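Local coordinates for YebG family protein (Pseudomonas syringae pv. tomato, PDB 3ERM) that is of unknown function, belongs to the YebG family and forms an all-helical assembly of two subunits, at residues V42-K45 with S51-H54; R66-A71 with S81-P86. All coordinates share one frame; numbering follows the deposited sequence.

In the fold
Two small contacts, neither with a hydrogen bond across it, lie on opposite sides of the chain's centre, their own centres about 21 Å apart. Interaction 1 is a surface contact joining the end of helix 22-46 to the start of helix 52-63, where an isoleucine's methyls meet the backbone and one carboxylate oxygen of a glutamate. Interaction 2 comes later in the chain and lies deeper: helix 66-74 takes the tail that follows it, and the chemistry is wholly apolar, a leucine against a valine and a buried phenylalanine. They hold different elements, though helices 52-63 and 66-74 are consecutive, and residues at both sites touch the second subunit.

Interaction 1: V42-K45 with S51-H54; sequences VLIK and SEKH
Ile-44 and Glu-52 meet across a helix-loop-helix connection, where the last turn of helix 22-46 comes up beside the first turn of helix 52-63. The backbones approach most closely at this same pair, their CA atoms 6.5 Å apart. The contact is small, burying 99 Å² in all, and lies at the surface.

The meeting is by van der Waals touch, without a hydrogen bond between the segments. Ile-44 offers two branches. Its CG2 methyl faces the backbone of the other helix, with Glu-52 CA at 4.1 Å and Ser-51 O farther off at 4.4 Å. The longer branch turns elsewhere: CG1 sits between the backbone N and the carbonyl carbon (chi1 66°), and its end meets the glutamate carboxylate, Ile-44 CD1 lying 3.8 Å from Glu-52 OE2. Glu-52 answers with CG anti to its own N and an extended chain beyond, which brings OE2 to the isoleucine. The two side chains cross at a slant.

Further along helix 52-63, Ala-55 takes Ile-44 and Ser-59 takes the buried Leu-43, which also touches Met-62 of the second subunit.

Within 51-54 a polar bond fixes the helix start. Ser-51 is the N-cap of helix 52-63, and its hydroxyl oxygen accepts from a backbone N-H that the helix start leaves without an earlier carbonyl partner. That capping bond runs from His-54 N to Ser-51 OG, 3.2 Å long and fairly straight at 164°.

Interaction 2: R66-A71 with S81-P86; sequences RAVFAA and SELSEP
Val-68 and Leu-83 touch where the early part of helix 66-74 faces a chain that leaves the end of a 3-10 segment at Ser-81 and Glu-82 for an extended, polyproline-II-like tail, the nearest backbone approach being Val-68 CA to Glu-82 CA at 7.1 Å. Side chains alone bridge that gap, and the bridge is apolar: Leu-83 from the tail reaches two consecutive residues of the helix, Val-68 and Phe-69.

Each methyl of the leucine has its own main partner. CD2 goes to the valine, with Leu-83 CD2 3.7 Å from Val-68 CG1 and nearly as close to Val-68 CB. The valine's CG1 is anti to its backbone N (chi1 172°), and this is the branch turned to the leucine, lying also 3.8 Å from Leu-83 CG. The two side chains run past one another in opposite directions.

CD1 takes the phenylalanine. Leu-83 CD1 sits 3.9 Å from Phe-69 CZ and as near to Phe-69 CE1, at the far end of the ring, and approaches obliquely. The side chains cross at about a right angle, and the leucine forks between valine and ring. The contact buries 189 Å² in all; Phe-69 is buried in the assembly, whereas Val-68 and Leu-83 remain partly exposed.

Around this point the other helices close in. Phe-69 also packs on Met-62 and Leu-83 on Tyr-61, both from helix 52-63, which ties the tail and helix 66-74 to the preceding helix. Arg-66 touches Gln-31 and Leu-35 of helix 22-46, and its NE donates to Phe-73 O of the second subunit's helix 66-74.

Interaction 1: V42-K45 with S51-H54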
ATOM      1  N   VAL A  42       4.524  -8.887  -4.130  1.00 48.28           N
ATOM      2  CA  VAL A  42       5.151  -8.810  -2.796  1.00 46.38           C
ATOM      3  C   VAL A  42       4.131  -9.184  -1.728  1.00 46.80           C
ATOM      4  O   VAL A  42       4.487  -9.775  -0.725  1.00 48.20           O
ATOM      5  CB  VAL A  42       5.892  -7.465  -2.435  1.00 45.43           C
ATOM      6  CG1 VAL A  42       6.616  -6.852  -3.630  1.00 44.06           C
ATOM      7  CG2 VAL A  42       4.981  -6.491  -1.783  1.00 45.30           C
ATOM      8  N   LEU A  43       2.858  -8.885  -1.976  1.00 46.29           N
ATOM      9  CA  LEU A  43       1.819  -9.183  -1.013  1.00 45.51           C
ATOM     10  C   LEU A  43       1.531 -10.662  -0.895  1.00 45.98           C
ATOM     11  O   LEU A  43       1.462 -11.192   0.230  1.00 45.94           O
ATOM     12  CB  LEU A  43       0.544  -8.412  -1.309  1.00 44.75           C
ATOM     13  CG  LEU A  43       0.593  -6.895  -1.052  1.00 44.87           C
ATOM     14  CD1 LEU A  43      -0.790  -6.303  -1.416  1.00 43.69           C
ATOM     15  CD2 LEU A  43       0.952  -6.567   0.402  1.00 44.02           C
ATOM     16  N   ILE A  44       1.361 -11.354  -2.016  1.00 46.39           N
ATOM     17  CA  ILE A  44       1.164 -12.815  -1.871  1.00 47.41           C
ATOM     18  C   ILE A  44       2.402 -13.525  -1.281  1.00 47.99           C
ATOM     19  O   ILE A  44       2.254 -14.566  -0.621  1.00 48.76           O
ATOM     20  CB  ILE A  44       0.674 -13.565  -3.155  1.00 46.23           C
ATOM     21  CG1 ILE A  44       1.723 -13.550  -4.270  1.00 45.26           C
ATOM     22  CG2 ILE A  44      -0.658 -13.016  -3.592  1.00 46.12           C
ATOM     23  CD1 ILE A  44       1.489 -14.674  -5.327  1.00 43.62           C
ATOM     24  N   LYS A  45       3.606 -12.965  -1.486  1.00 47.33           N
ATOM     25  CA  LYS A  45       4.800 -13.582  -0.897  1.00 46.18           C
ATOM     26  C   LYS A  45       4.944 -13.253   0.585  1.00 45.23           C
ATOM     27  O   LYS A  45       5.756 -13.867   1.249  1.00 45.14           O
ATOM     28  CB  LYS A  45       6.087 -13.207  -1.633  1.00 46.54           C
ATOM     29  CG  LYS A  45       6.356 -13.981  -2.896  1.00 48.91           C
ATOM     30  CD  LYS A  45       7.213 -13.141  -3.827  1.00 50.97           C
ATOM     31  CE  LYS A  45       7.890 -13.944  -4.938  1.00 52.32           C
ATOM     32  NZ  LYS A  45       8.657 -13.012  -5.862  1.00 54.10           N
ATOM     33  N   SER A  51      -5.346 -14.348  -0.407  1.00 41.05           N
ATOM     34  CA  SER A  51      -5.575 -14.903  -1.725  1.00 42.31           C
ATOM     35  C   SER A  51      -5.083 -14.003  -2.853  1.00 44.22           C
ATOM     36  O   SER A  51      -4.982 -12.781  -2.718  1.00 44.55           O
ATOM     37  CB  SER A  51      -7.056 -15.198  -1.926  1.00 43.26           C
ATOM     38  OG  SER A  51      -7.771 -14.001  -2.119  1.00 44.22           O
ATOM     39  N   GLU A  52      -4.804 -14.630  -3.982  1.00 45.93           N
ATOM     40  CA  GLU A  52      -4.296 -13.969  -5.146  1.00 47.40           C
ATOM     41  C   GLU A  52      -5.258 -12.871  -5.594  1.00 46.33           C
ATOM     42  O   GLU A  52      -4.837 -11.752  -5.809  1.00 47.39           O
ATOM     43  CB  GLU A  52      -4.081 -15.017  -6.236  1.00 50.29           C
ATOM     44  CG  GLU A  52      -2.952 -14.676  -7.202  1.00 54.68           C
ATOM     45  CD  GLU A  52      -2.314 -15.946  -7.735  1.00 57.15           C
ATOM     46  OE1 GLU A  52      -2.802 -16.440  -8.787  1.00 56.75           O
ATOM     47  OE2 GLU A  52      -1.369 -16.478  -7.063  1.00 58.94           O
ATOM     48  N   LYS A  53      -6.539 -13.198  -5.725  1.00 45.14           N
ATOM     49  CA  LYS A  53      -7.571 -12.251  -6.068  1.00 44.66           C
ATOM     50  C   LYS A  53      -7.562 -11.044  -5.141  1.00 45.67           C
ATOM     51  O   LYS A  53      -7.575  -9.921  -5.620  1.00 45.44           O
ATOM     52  CB  LYS A  53      -8.949 -12.898  -6.034  1.00 45.17           C
ATOM     53  CG  LYS A  53     -10.096 -11.899  -6.094  1.00 47.49           C
ATOM     54  CD  LYS A  53     -11.375 -12.483  -5.487  1.00 49.65           C
ATOM     55  CE  LYS A  53     -12.124 -13.347  -6.498  1.00 49.93           C
ATOM     56  NZ  LYS A  53     -12.562 -14.643  -5.896  1.00 50.82           N
ATOM     57  N   HIS A  54      -7.559 -11.250  -3.823  1.00 45.42           N
ATOM     58  CA  HIS A  54      -7.566 -10.102  -2.922  1.00 44.95           C
ATOM     59  C   HIS A  54      -6.292  -9.248  -3.029  1.00 45.22           C
ATOM     60  O   HIS A  54      -6.378  -8.027  -2.967  1.00 47.21           O
ATOM     61  CB  HIS A  54      -7.849 -10.508  -1.472  1.00 44.68           C
ATOM     62  CG  HIS A  54      -9.257 -10.958  -1.236  1.00 44.90           C
ATOM     63  ND1 HIS A  54      -9.589 -11.896  -0.278  1.00 44.16           N
ATOM     64  CD2 HIS A  54     -10.422 -10.611  -1.844  1.00 44.14           C
ATOM     65  CE1 HIS A  54     -10.895 -12.094  -0.300  1.00 43.65           C
ATOM     66  NE2 HIS A  54     -11.423 -11.329  -1.244  1.00 43.70           N
TER

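Interaction 2: R66-A71 with S81-P86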
ATOM      1  N   ARG A  66      -1.750   5.985  -6.241  1.00 41.25           N
ATOM      2  CA  ARG A  66      -0.361   5.922  -5.790  1.00 43.45           C
ATOM      3  C   ARG A  66       0.132   7.218  -5.159  1.00 43.15           C
ATOM      4  O   ARG A  66       0.951   7.158  -4.225  1.00 44.86           O
ATOM      5  CB  ARG A  66       0.619   5.395  -6.860  1.00 43.63           C
ATOM      6  CG  ARG A  66       0.812   6.259  -8.034  1.00 43.95           C
ATOM      7  CD  ARG A  66       1.710   5.582  -9.067  1.00 45.05           C
ATOM      8  NE  ARG A  66       3.087   5.335  -8.592  1.00 46.54           N
ATOM      9  CZ  ARG A  66       4.028   4.680  -9.284  1.00 46.70           C
ATOM     10  NH1 ARG A  66       3.781   4.204 -10.503  1.00 46.11           N
ATOM     11  NH2 ARG A  66       5.230   4.506  -8.758  1.00 47.70           N
ATOM     12  N   ALA A  67      -0.365   8.363  -5.627  1.00 40.73           N
ATOM     13  CA  ALA A  67       0.080   9.627  -5.058  1.00 42.62           C
ATOM     14  C   ALA A  67      -0.444   9.839  -3.637  1.00 42.99           C
ATOM     15  O   ALA A  67       0.238  10.420  -2.798  1.00 43.58           O
ATOM     16  CB  ALA A  67      -0.258  10.838  -5.979  1.00 41.77           C
ATOM     17  N   VAL A  68      -1.649   9.367  -3.359  1.00 43.83           N
ATOM     18  CA  VAL A  68      -2.190   9.503  -2.004  1.00 43.81           C
ATOM     19  C   VAL A  68      -1.517   8.518  -1.060  1.00 45.17           C
ATOM     20  O   VAL A  68      -1.286   8.844   0.123  1.00 46.15           O
ATOM     21  CB  VAL A  68      -3.696   9.381  -1.964  1.00 42.31           C
ATOM     22  CG1 VAL A  68      -4.167   9.336  -0.539  1.00 42.17           C
ATOM     23  CG2 VAL A  68      -4.326  10.572  -2.690  1.00 41.52           C
ATOM     24  N   PHE A  69      -1.182   7.331  -1.575  1.00 45.20           N
ATOM     25  CA  PHE A  69      -0.448   6.347  -0.770  1.00 44.50           C
ATOM     26  C   PHE A  69       1.005   6.774  -0.532  1.00 46.04           C
ATOM     27  O   PHE A  69       1.494   6.682   0.598  1.00 46.95           O
ATOM     28  CB  PHE A  69      -0.594   4.934  -1.335  1.00 44.23           C
ATOM     29  CG  PHE A  69      -1.964   4.304  -1.040  1.00 44.51           C
ATOM     30  CD1 PHE A  69      -3.043   4.506  -1.891  1.00 44.71           C
ATOM     31  CD2 PHE A  69      -2.169   3.534   0.097  1.00 44.56           C
ATOM     32  CE1 PHE A  69      -4.295   3.956  -1.607  1.00 45.53           C
ATOM     33  CE2 PHE A  69      -3.430   2.959   0.387  1.00 44.60           C
ATOM     34  CZ  PHE A  69      -4.486   3.167  -0.467  1.00 44.86           C
ATOM     35  N   ALA A  70       1.685   7.294  -1.562  1.00 45.90           N
ATOM     36  CA  ALA A  70       3.039   7.826  -1.400  1.00 44.18           C
ATOM     37  C   ALA A  70       3.088   8.882  -0.296  1.00 44.82           C
ATOM     38  O   ALA A  70       4.012   8.885   0.541  1.00 44.64           O
ATOM     39  CB  ALA A  70       3.542   8.402  -2.696  1.00 44.40           C
ATOM     40  N   ALA A  71       2.089   9.760  -0.264  1.00 44.58           N
ATOM     41  CA  ALA A  71       2.035  10.800   0.780  1.00 45.23           C
ATOM     42  C   ALA A  71       1.771  10.152   2.146  1.00 46.08           C
ATOM     43  O   ALA A  71       2.407  10.493   3.138  1.00 45.45           O
ATOM     44  CB  ALA A  71       0.968  11.849   0.459  1.00 44.18           C
ATOM     45  N   SER A  81      -7.142   9.881   4.337  1.00 47.74           N
ATOM     46  CA  SER A  81      -8.363  10.673   4.352  1.00 51.14           C
ATOM     47  C   SER A  81      -8.758  11.313   3.030  1.00 53.00           C
ATOM     48  O   SER A  81      -9.941  11.586   2.821  1.00 53.46           O
ATOM     49  CB  SER A  81      -8.275  11.787   5.376  1.00 50.90           C
ATOM     50  OG  SER A  81      -9.036  11.383   6.482  1.00 52.88           O
ATOM     51  N   GLU A  82      -7.784  11.585   2.156  1.00 54.90           N
ATOM     52  CA  GLU A  82      -8.077  12.185   0.837  1.00 55.77           C
ATOM     53  C   GLU A  82      -8.647  11.190  -0.190  1.00 55.81           C
ATOM     54  O   GLU A  82      -9.084  11.585  -1.265  1.00 55.81           O
ATOM     55  CB  GLU A  82      -6.846  12.909   0.272  1.00 56.47           C
ATOM     56  CG  GLU A  82      -6.352  14.068   1.142  1.00 57.90           C
ATOM     57  CD  GLU A  82      -5.070  14.708   0.628  1.00 58.13           C
ATOM     58  OE1 GLU A  82      -4.795  14.618  -0.597  1.00 58.11           O
ATOM     59  OE2 GLU A  82      -4.352  15.310   1.460  1.00 58.11           O
ATOM     60  N   LEU A  83      -8.623   9.902   0.133  1.00 56.24           N
ATOM     61  CA  LEU A  83      -9.241   8.879  -0.707  1.00 57.95           C
ATOM     62  C   LEU A  83     -10.751   8.994  -0.548  1.00 59.77           C
ATOM     63  O   LEU A  83     -11.259   8.944   0.572  1.00 60.99           O
ATOM     64  CB  LEU A  83      -8.781   7.492  -0.271  1.00 58.05           C
ATOM     65  CG  LEU A  83      -7.289   7.178  -0.324  1.00 58.16           C
ATOM     66  CD1 LEU A  83      -7.098   5.880   0.366  1.00 58.17           C
ATOM     67  CD2 LEU A  83      -6.809   7.143  -1.781  1.00 57.79           C
ATOM     68  N   SER A  84     -11.476   9.168  -1.646  1.00 60.74           N
ATOM     69  CA  SER A  84     -12.921   9.313  -1.547  1.00 62.01           C
ATOM     70  C   SER A  84     -13.544   7.973  -1.156  1.00 63.40           C
ATOM     71  O   SER A  84     -12.881   6.924  -1.206  1.00 63.23           O
ATOM     72  CB  SER A  84     -13.506   9.842  -2.855  1.00 61.79           C
ATOM     73  OG  SER A  84     -13.269   8.930  -3.911  1.00 61.40           O
ATOM     74  N   GLU A  85     -14.805   8.013  -0.733  1.00 65.15           N
ATOM     75  CA  GLU A  85     -15.544   6.792  -0.399  1.00 67.19           C
ATOM     76  C   GLU A  85     -15.697   5.858  -1.629  1.00 68.03           C
ATOM     77  O   GLU A  85     -15.781   6.349  -2.769  1.00 68.09           O
ATOM     78  CB  GLU A  85     -16.904   7.154   0.200  1.00 67.76           C
ATOM     79  CG  GLU A  85     -16.823   7.803   1.574  1.00 68.59           C
ATOM     80  CD  GLU A  85     -16.816   6.783   2.700  1.00 69.46           C
ATOM     81  OE1 GLU A  85     -17.784   6.773   3.496  1.00 69.67           O
ATOM     82  OE2 GLU A  85     -15.852   5.981   2.791  1.00 70.47           O
ATOM     83  N   PRO A  86     -15.690   4.514  -1.410  1.00 68.55           N
ATOM     84  CA  PRO A  86     -15.776   3.531  -2.526  1.00 68.22           C
ATOM     85  C   PRO A  86     -17.041   3.649  -3.402  1.00 68.00           C
ATOM     86  O   PRO A  86     -18.142   3.884  -2.879  1.00 66.84           O
ATOM     87  CB  PRO A  86     -15.767   2.169  -1.804  1.00 67.80           C
ATOM     88  CG  PRO A  86     -16.074   2.476  -0.355  1.00 67.73           C
ATOM     89  CD  PRO A  86     -15.499   3.836  -0.110  1.00 68.23           C
TER